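Local coordinates for SusD homolog (Bacteroides thetaiotaomicron, PDB 4MRU), which probably binds mucin O-glycans at the cell surface as a SusD-like, TPR-like lipoprotein of a gut bacterium, at residues L34-Q39 / D320-M325; T27-Q32 / L184-Y189. All coordinates share one frame; numbering follows the deposited sequence. Where two conformers were deposited one is given.

Contact 1 of 2, residues L34-Q39 / D320-M325; sequences LVIPAQ and DPYVWM. With EDO (1,2-ethanediol), chain F.
Ile-36 and Tyr-322 mark the nearest approach of the two backbones, 6.6 Å between their CA atoms, where the irregular link between helices 24-32 and 40-54 passes strand 322-325. The side chains that fill this gap are mostly apolar. Val-35 meets the indole of Trp-324 at about a right angle. Its CG1, turned anti to the backbone N (chi1 174°), sits over the face of the five-membered ring in a CH-pi contact, 3.7 Å from the centroid, while CG2 rests on the six-membered ring, 3.6 Å from CZ2 of Trp-324. Ile-36 divides its branches between the two aromatics: CG2 lies 3.7 Å from CD1 of Tyr-322, while the side chains of Ile-36 and Trp-324 pass in opposite directions, Ile-36 CG1 3.9 Å from Trp-324 CD1. Ile-36 O lies over one face of the tyrosine ring, whose far end reaches Ala-38.

Water supplies the polar links. One molecule donates to Ile-36 O and accepts from Trp-324 NE1, so the indole N-H is satisfied although the residue is buried. Two more join the phenol to the loop: the first connects Tyr-322 OH with Pro-37 O, the second, at the ring edge and in its plane, donates to Ala-38 O (2.7 Å from the water oxygen) and meets Tyr-322 OH. Ser-248 N also bonds to this hydroxyl. An ethanediol, probably from the crystallisation liquor, donates through O2 to Trp-324 O (2.7 Å). Strand 322-325 pairs antiparallel with strand 239-241, and Trp-324 and Met-325 (selenomethionine) lie opposite Ala-239 alone, a classic beta bulge within this largely helical, TPR-like SusD fold.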
ATOM      1  N   LEU A  34       9.572 -10.104   1.913  1.00 17.74           N
ATOM      2  CA  LEU A  34       8.284 -10.204   2.650  1.00 15.81           C
ATOM      3  C   LEU A  34       7.614  -8.858   2.843  1.00 18.00           C
ATOM      4  O   LEU A  34       6.579  -8.739   3.539  1.00 21.20           O
ATOM      5  CB  LEU A  34       8.564 -10.846   3.989  1.00 16.59           C
ATOM      6  CG  LEU A  34       8.808 -12.357   3.915  1.00 17.27           C
ATOM      7  CD1 LEU A  34       9.450 -12.870   5.197  1.00 18.59           C
ATOM      8  CD2 LEU A  34       7.512 -13.100   3.633  1.00 20.72           C
ATOM      9  N   VAL A  35       8.211  -7.824   2.289  1.00 18.23           N
ATOM     10  CA  VAL A  35       7.642  -6.477   2.291  1.00 17.76           C
ATOM     11  C   VAL A  35       6.597  -6.461   1.187  1.00 23.04           C
ATOM     12  O   VAL A  35       5.402  -6.643   1.461  1.00 25.31           O
ATOM     13  CB  VAL A  35       8.730  -5.380   2.149  1.00 19.78           C
ATOM     14  CG1 VAL A  35       8.101  -4.006   2.000  1.00 19.01           C
ATOM     15  CG2 VAL A  35       9.651  -5.406   3.352  1.00 23.23           C
ATOM     16  N   ILE A  36       7.023  -6.339  -0.072  1.00 21.59           N
ATOM     17  CA  ILE A  36       6.099  -6.606  -1.148  1.00 19.82           C
ATOM     18  C   ILE A  36       6.462  -8.026  -1.497  1.00 19.71           C
ATOM     19  O   ILE A  36       7.625  -8.296  -1.857  1.00 21.49           O
ATOM     20  CB  ILE A  36       6.263  -5.689  -2.362  1.00 19.95           C
ATOM     21  CG1 ILE A  36       6.170  -4.202  -1.989  1.00 24.04           C
ATOM     22  CG2 ILE A  36       5.203  -6.026  -3.403  1.00 21.88           C
ATOM     23  CD1 ILE A  36       4.799  -3.686  -1.693  1.00 30.95           C
ATOM     24  N   PRO A  37       5.541  -8.972  -1.276  1.00 19.65           N
ATOM     25  CA  PRO A  37       5.971 -10.384  -1.387  1.00 20.40           C
ATOM     26  C   PRO A  37       6.582 -10.764  -2.752  1.00 19.35           C
ATOM     27  O   PRO A  37       5.997 -10.565  -3.823  1.00 20.46           O
ATOM     28  CB  PRO A  37       4.700 -11.168  -1.133  1.00 20.63           C
ATOM     29  CG  PRO A  37       3.612 -10.173  -1.054  1.00 22.39           C
ATOM     30  CD  PRO A  37       4.134  -8.834  -0.861  1.00 19.09           C
ATOM     31  N   ALA A  38       7.745 -11.358  -2.666  1.00 20.15           N
ATOM     32  CA  ALA A  38       8.479 -11.783  -3.832  1.00 23.25           C
ATOM     33  C   ALA A  38       8.197 -13.233  -4.230  1.00 20.74           C
ATOM     34  O   ALA A  38       8.712 -13.686  -5.257  1.00 22.27           O
ATOM     35  CB  ALA A  38       9.962 -11.588  -3.566  1.00 23.00           C
ATOM     36  N   GLN A  39       7.399 -13.950  -3.426  1.00 20.22           N
ATOM     37  CA  GLN A  39       6.880 -15.254  -3.797  1.00 22.66           C
ATOM     38  C   GLN A  39       5.503 -15.084  -4.400  1.00 20.42           C
ATOM     39  O   GLN A  39       4.614 -14.544  -3.729  1.00 20.20           O
ATOM     40  CB  GLN A  39       6.760 -16.184  -2.580  1.00 25.83           C
ATOM     41  CG  GLN A  39       8.031 -16.413  -1.786  1.00 34.44           C
ATOM     42  CD  GLN A  39       7.749 -16.920  -0.359  1.00 43.28           C
ATOM     43  OE1 GLN A  39       8.076 -18.063  -0.056  1.00 40.81           O
ATOM     44  NE2 GLN A  39       7.113 -16.074   0.517  1.00 26.94           N
ATOM     45  N   ASP A 320      11.565  -6.368 -13.424  1.00 23.43           N
ATOM     46  CA  ASP A 320      11.224  -5.154 -12.723  1.00 19.05           C
ATOM     47  C   ASP A 320      11.455  -5.293 -11.207  1.00 22.26           C
ATOM     48  O   ASP A 320      11.252  -6.379 -10.655  1.00 21.38           O
ATOM     49  CB  ASP A 320       9.768  -4.827 -12.920  1.00 21.94           C
ATOM     50  CG  ASP A 320       9.424  -4.453 -14.353  1.00 24.01           C
ATOM     51  OD1 ASP A 320      10.322  -4.287 -15.197  1.00 27.82           O
ATOM     52  OD2 ASP A 320       8.217  -4.299 -14.617  1.00 28.23           O
ATOM     53  N   PRO A 321      11.832  -4.192 -10.520  1.00 23.65           N
ATOM     54  CA  PRO A 321      11.964  -4.202  -9.063  1.00 21.32           C
ATOM     55  C   PRO A 321      10.606  -4.067  -8.392  1.00 21.52           C
ATOM     56  O   PRO A 321       9.635  -3.741  -9.070  1.00 23.85           O
ATOM     57  CB  PRO A 321      12.804  -2.963  -8.791  1.00 25.75           C
ATOM     58  CG  PRO A 321      12.416  -2.032  -9.906  1.00 24.00           C
ATOM     59  CD  PRO A 321      12.256  -2.903 -11.097  1.00 22.66           C
ATOM     60  N   TYR A 322      10.533  -4.361  -7.095  1.00 20.94           N
ATOM     61  CA  TYR A 322       9.371  -4.062  -6.316  1.00 18.41           C
ATOM     62  C   TYR A 322       9.572  -2.691  -5.653  1.00 20.27           C
ATOM     63  O   TYR A 322      10.603  -2.476  -4.975  1.00 18.29           O
ATOM     64  CB  TYR A 322       9.135  -5.129  -5.263  1.00 20.96           C
ATOM     65  CG  TYR A 322       8.866  -6.503  -5.777  1.00 19.54           C
ATOM     66  CD1 TYR A 322       7.570  -6.918  -6.086  1.00 20.80           C
ATOM     67  CD2 TYR A 322       9.889  -7.421  -5.926  1.00 19.96           C
ATOM     68  CE1 TYR A 322       7.313  -8.212  -6.543  1.00 18.70           C
ATOM     69  CE2 TYR A 322       9.650  -8.699  -6.429  1.00 20.18           C
ATOM     70  CZ  TYR A 322       8.343  -9.097  -6.704  1.00 18.46           C
ATOM     71  OH  TYR A 322       8.093 -10.376  -7.181  1.00 20.09           O
ATOM     72  N   VAL A 323       8.606  -1.784  -5.799  1.00 18.69           N
ATOM     73  CA  VAL A 323       8.791  -0.394  -5.367  1.00 19.83           C
ATOM     74  C   VAL A 323       8.200  -0.227  -3.991  1.00 18.93           C
ATOM     75  O   VAL A 323       6.980  -0.339  -3.817  1.00 17.55           O
ATOM     76  CB  VAL A 323       8.165   0.613  -6.382  1.00 20.44           C
ATOM     77  CG1 VAL A 323       8.325   2.060  -5.919  1.00 18.83           C
ATOM     78  CG2 VAL A 323       8.768   0.456  -7.787  1.00 19.79           C
ATOM     79  N   TRP A 324       9.057   0.027  -2.993  1.00 19.24           N
ATOM     80  CA  TRP A 324       8.574   0.214  -1.622  1.00 17.06           C
ATOM     81  C   TRP A 324       8.138   1.653  -1.293  1.00 20.41           C
ATOM     82  O   TRP A 324       7.060   1.861  -0.812  1.00 20.74           O
ATOM     83  CB  TRP A 324       9.648  -0.136  -0.643  1.00 15.05           C
ATOM     84  CG  TRP A 324      10.053  -1.586  -0.601  1.00 14.94           C
ATOM     85  CD1 TRP A 324       9.646  -2.580  -1.404  1.00 18.50           C
ATOM     86  CD2 TRP A 324      10.966  -2.152   0.319  1.00 16.80           C
ATOM     87  NE1 TRP A 324      10.255  -3.768  -1.042  1.00 17.47           N
ATOM     88  CE2 TRP A 324      11.059  -3.519   0.037  1.00 18.70           C
ATOM     89  CE3 TRP A 324      11.708  -1.633   1.375  1.00 19.15           C
ATOM     90  CZ2 TRP A 324      11.888  -4.388   0.779  1.00 20.34           C
ATOM     91  CZ3 TRP A 324      12.476  -2.479   2.144  1.00 20.34           C
ATOM     92  CH2 TRP A 324      12.574  -3.842   1.835  1.00 19.73           C
HETATM   93  N   MSE A 325       9.005   2.626  -1.517  1.00 18.98           N
HETATM   94  CA  MSE A 325       8.732   4.001  -1.125  0.50 20.32           C
HETATM   95  C   MSE A 325       9.469   4.911  -2.052  1.00 20.52           C
HETATM   96  O   MSE A 325      10.651   4.733  -2.305  1.00 21.61           O
HETATM   97  CB  MSE A 325       9.176   4.224   0.318  0.50 21.40           C
HETATM   98  CG  MSE A 325       8.994   5.712   0.628  0.50 32.85           C
HETATM   99 SE   MSE A 325       7.536   6.265   1.800  0.38 38.20          SE
HETATM  100  CE  MSE A 325       7.800   4.817   3.132  0.50 41.55           C
TER
HETATM  101  C1  EDO F 604       6.436  -0.680   2.290  1.00 40.91           C
HETATM  102  O1  EDO F 604       5.110  -0.861   2.798  1.00 43.43           O
HETATM  103  C2  EDO F 604       6.265  -0.865   0.823  1.00 39.66           C
HETATM  104  O2  EDO F 604       5.414   0.205   0.451  1.00 36.18           O
HETATM  105  O   HOH W   1       9.623  -6.626  -1.437  1.00 18.44           O
HETATM  106  O   HOH W   2       5.872 -12.272  -6.114  1.00 26.28           O
HETATM  107  O   HOH W   3       9.913 -12.145  -7.105  1.00 21.77           O

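Contact 2 of 2, residues T27-Q32 / L184-Y189; sequences TIRGLQ and LDDVYY. With EDO (1,2-ethanediol), chain J.
Arg-29 holds Asp-186 side-on, in a salt bridge between helix 24-32 and a loop that folds around an Asx turn in this SusD-like protein. Arg-29 NE bonds to OD2 of Asp-186 at 2.8 Å, nearly straight (168°) and within the guanidinium plane, while NH2 bonds to OD1. The two flat groups are turned 60° apart, and both carboxylate oxygens are met from above their plane. One guanidinium face lies against the Leu-184 to Asp-185 peptide, and NH2 also bonds to Lys-183 O. A leucine here would lose the salt bridge and is likely to leave the Asp-186 carboxylate without its charged mate on the helix.

One turn on, Gln-32 extends beyond CG to present its amide to the loop. OE1 accepts from Asp-186 N on an in-plane lone pair, and Gln-32 NE2 donates to OD1 of Asp-185 at 2.9 Å, with amide and carboxylate planes 66° apart. CG2 of Val-187 packs beside the same amide. The other carboxylate oxygen, Asp-185 OD2, is held by Gly-190 N and Trp-195 NE1. Asp-185 OD1 takes two further bonds, from Val-187 N at 2.9 Å and from Tyr-188 N at 3.1 Å.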
ATOM      1  N   THR A  27      19.235 -14.173   4.491  1.00 21.84           N
ATOM      2  CA  THR A  27      18.248 -13.896   5.500  1.00 20.94           C
ATOM      3  C   THR A  27      17.671 -12.483   5.308  1.00 21.12           C
ATOM      4  O   THR A  27      16.452 -12.265   5.344  1.00 24.35           O
ATOM      5  CB  THR A  27      18.860 -14.068   6.908  1.00 24.40           C
ATOM      6  OG1 THR A  27      19.229 -15.439   7.101  1.00 23.55           O
ATOM      7  CG2 THR A  27      17.871 -13.683   7.953  1.00 26.55           C
ATOM      8  N   ILE A  28      18.549 -11.520   5.091  1.00 23.16           N
ATOM      9  CA  ILE A  28      18.135 -10.170   4.781  1.00 20.13           C
ATOM     10  C   ILE A  28      17.310 -10.136   3.475  1.00 22.44           C
ATOM     11  O   ILE A  28      16.263  -9.505   3.432  1.00 21.74           O
ATOM     12  CB  ILE A  28      19.373  -9.240   4.693  1.00 22.90           C
ATOM     13  CG1 ILE A  28      19.978  -9.065   6.102  1.00 29.12           C
ATOM     14  CG2 ILE A  28      18.996  -7.918   4.078  1.00 23.76           C
ATOM     15  CD1 ILE A  28      21.222  -8.209   6.131  1.00 38.09           C
ATOM     16  N   ARG A  29      17.759 -10.834   2.425  1.00 22.34           N
ATOM     17  CA  ARG A  29      16.956 -10.884   1.180  1.00 22.29           C
ATOM     18  C   ARG A  29      15.582 -11.549   1.412  1.00 20.90           C
ATOM     19  O   ARG A  29      14.606 -11.166   0.796  1.00 25.43           O
ATOM     20  CB  ARG A  29      17.691 -11.593   0.081  1.00 25.15           C
ATOM     21  CG  ARG A  29      18.875 -10.814  -0.483  1.00 25.09           C
ATOM     22  CD  ARG A  29      19.676 -11.677  -1.480  1.00 29.79           C
ATOM     23  NE  ARG A  29      20.690 -10.823  -2.062  1.00 29.06           N
ATOM     24  CZ  ARG A  29      21.956 -10.740  -1.666  1.00 29.79           C
ATOM     25  NH1 ARG A  29      22.472 -11.604  -0.781  1.00 33.93           N
ATOM     26  NH2 ARG A  29      22.725  -9.812  -2.213  1.00 30.16           N
ATOM     27  N   GLY A  30      15.544 -12.559   2.278  1.00 22.26           N
ATOM     28  CA  GLY A  30      14.321 -13.212   2.645  1.00 21.79           C
ATOM     29  C   GLY A  30      13.339 -12.214   3.269  1.00 22.62           C
ATOM     30  O   GLY A  30      12.179 -12.177   2.911  1.00 23.75           O
ATOM     31  N   LEU A  31      13.829 -11.423   4.223  1.00 19.81           N
ATOM     32  CA  LEU A  31      13.045 -10.365   4.811  1.00 19.43           C
ATOM     33  C   LEU A  31      12.622  -9.296   3.800  1.00 18.57           C
ATOM     34  O   LEU A  31      11.466  -8.832   3.801  1.00 19.54           O
ATOM     35  CB  LEU A  31      13.838  -9.730   5.972  1.00 21.16           C
ATOM     36  CG  LEU A  31      14.012 -10.571   7.234  1.00 20.55           C
ATOM     37  CD1 LEU A  31      15.055  -9.928   8.154  1.00 21.16           C
ATOM     38  CD2 LEU A  31      12.681 -10.759   7.961  1.00 18.13           C
ATOM     39  N   GLN A  32      13.544  -8.863   2.934  1.00 19.46           N
ATOM     40  CA  GLN A  32      13.197  -7.864   1.916  1.00 19.49           C
ATOM     41  C   GLN A  32      12.089  -8.369   0.991  1.00 19.81           C
ATOM     42  O   GLN A  32      11.242  -7.594   0.529  1.00 19.90           O
ATOM     43  CB  GLN A  32      14.440  -7.461   1.107  1.00 19.38           C
ATOM     44  CG  GLN A  32      15.465  -6.754   1.970  1.00 19.60           C
ATOM     45  CD  GLN A  32      16.751  -6.327   1.260  1.00 18.12           C
ATOM     46  OE1 GLN A  32      17.208  -6.928   0.284  1.00 21.55           O
ATOM     47  NE2 GLN A  32      17.357  -5.304   1.794  1.00 21.41           N
ATOM     48  N   LEU A 184      24.842  -7.921   0.735  1.00 24.76           N
ATOM     49  CA  LEU A 184      23.867  -8.500   1.639  1.00 26.46           C
ATOM     50  C   LEU A 184      22.510  -7.836   1.591  1.00 25.13           C
ATOM     51  O   LEU A 184      21.669  -8.080   2.456  1.00 30.08           O
ATOM     52  CB  LEU A 184      24.382  -8.374   3.082  1.00 26.83           C
ATOM     53  CG  LEU A 184      25.746  -8.939   3.460  1.00 31.22           C
ATOM     54  CD1 LEU A 184      25.899  -8.795   4.954  1.00 34.96           C
ATOM     55  CD2 LEU A 184      25.923 -10.383   3.022  1.00 31.03           C
ATOM     56  N   ASP A 185      22.270  -7.002   0.591  1.00 24.55           N
ATOM     57  CA  ASP A 185      21.165  -6.049   0.654  1.00 22.23           C
ATOM     58  C   ASP A 185      20.806  -5.642  -0.764  1.00 21.25           C
ATOM     59  O   ASP A 185      21.617  -5.013  -1.456  1.00 22.62           O
ATOM     60  CB  ASP A 185      21.616  -4.862   1.507  1.00 23.10           C
ATOM     61  CG  ASP A 185      20.764  -3.585   1.288  1.00 24.46           C
ATOM     62  OD1 ASP A 185      19.600  -3.671   0.814  1.00 22.92           O
ATOM     63  OD2 ASP A 185      21.296  -2.493   1.579  1.00 24.64           O
ATOM     64  N   ASP A 186      19.640  -6.047  -1.239  1.00 19.35           N
ATOM     65  CA  ASP A 186      19.273  -5.755  -2.664  1.00 20.06           C
ATOM     66  C   ASP A 186      18.316  -4.609  -2.835  1.00 20.31           C
ATOM     67  O   ASP A 186      17.623  -4.470  -3.870  1.00 21.79           O
ATOM     68  CB  ASP A 186      18.737  -7.033  -3.328  1.00 22.40           C
ATOM     69  CG  ASP A 186      19.867  -8.033  -3.635  1.00 23.41           C
ATOM     70  OD1 ASP A 186      21.051  -7.678  -3.501  1.00 24.30           O
ATOM     71  OD2 ASP A 186      19.561  -9.160  -4.052  1.00 24.19           O
ATOM     72  N   VAL A 187      18.276  -3.760  -1.816  1.00 18.87           N
ATOM     73  CA  VAL A 187      17.481  -2.519  -1.852  1.00 19.07           C
ATOM     74  C   VAL A 187      18.461  -1.372  -2.032  1.00 20.69           C
ATOM     75  O   VAL A 187      18.422  -0.682  -3.055  1.00 20.11           O
ATOM     76  CB  VAL A 187      16.631  -2.341  -0.595  1.00 19.53           C
ATOM     77  CG1 VAL A 187      15.975  -0.946  -0.540  1.00 22.92           C
ATOM     78  CG2 VAL A 187      15.545  -3.406  -0.577  1.00 17.47           C
ATOM     79  N   TYR A 188      19.366  -1.208  -1.065  1.00 20.07           N
ATOM     80  CA  TYR A 188      20.344  -0.102  -1.118  1.00 20.00           C
ATOM     81  C   TYR A 188      21.803  -0.536  -1.190  1.00 22.76           C
ATOM     82  O   TYR A 188      22.712   0.309  -1.093  1.00 23.44           O
ATOM     83  CB  TYR A 188      20.129   0.822   0.081  1.00 21.49           C
ATOM     84  CG  TYR A 188      18.906   1.687  -0.008  1.00 19.55           C
ATOM     85  CD1 TYR A 188      18.662   2.496  -1.121  1.00 24.26           C
ATOM     86  CD2 TYR A 188      18.013   1.744   1.040  1.00 20.74           C
ATOM     87  CE1 TYR A 188      17.551   3.314  -1.175  1.00 20.31           C
ATOM     88  CE2 TYR A 188      16.915   2.558   0.996  1.00 23.28           C
ATOM     89  CZ  TYR A 188      16.682   3.343  -0.112  1.00 20.53           C
ATOM     90  OH  TYR A 188      15.579   4.164  -0.082  1.00 19.30           O
ATOM     91  N   TYR A 189      22.046  -1.832  -1.401  1.00 19.72           N
ATOM     92  CA  TYR A 189      23.393  -2.351  -1.566  1.00 22.15           C
ATOM     93  C   TYR A 189      24.340  -1.786  -0.523  1.00 23.24           C
ATOM     94  O   TYR A 189      25.470  -1.398  -0.800  1.00 21.49           O
ATOM     95  CB  TYR A 189      23.862  -2.065  -2.996  1.00 23.85           C
ATOM     96  CG  TYR A 189      22.933  -2.720  -4.023  1.00 27.63           C
ATOM     97  CD1 TYR A 189      23.082  -4.052  -4.358  1.00 31.69           C
ATOM     98  CD2 TYR A 189      21.875  -2.004  -4.611  1.00 28.56           C
ATOM     99  CE1 TYR A 189      22.233  -4.660  -5.286  1.00 29.63           C
ATOM    100  CE2 TYR A 189      21.024  -2.594  -5.508  1.00 29.36           C
ATOM    101  CZ  TYR A 189      21.212  -3.927  -5.850  1.00 28.57           C
ATOM    102  OH  TYR A 189      20.373  -4.524  -6.752  1.00 29.71           O
TER
HETATM  103  C1  EDO J 608      20.117  -7.682  -7.005  1.00 36.78           C
HETATM  104  O1  EDO J 608      20.825  -6.759  -7.809  1.00 42.04           O
HETATM  105  C2  EDO J 608      19.118  -8.411  -7.891  1.00 40.83           C
HETATM  106  O2  EDO J 608      19.641  -8.605  -9.211  1.00 51.60           O

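How the contacts relate
Contacts 1 and 2 are neighbours, their centres 11 Å apart, and their segments alternate along the chain: helix 24-32 supplies one side of contact 2, and the loop after it one side of contact 1. They touch through Trp-324, whose CZ2 packs 3.3 Å from Gln-32 O and whose CH2 lies 3.9 Å from Val-187 CG2. The six-membered ring thus has Val-35 over one face and Val-187 over the other, with Gln-32 O at its rim. Phe-241 of strand 239-241 borders both, touching Tyr-322, Trp-324, Gln-32 and Val-187. The centre of contact 1 lies about 11 Å, that of contact 2 about 20 Å, from the chain's centre. Both are away from the magnesium-binding Asn-373.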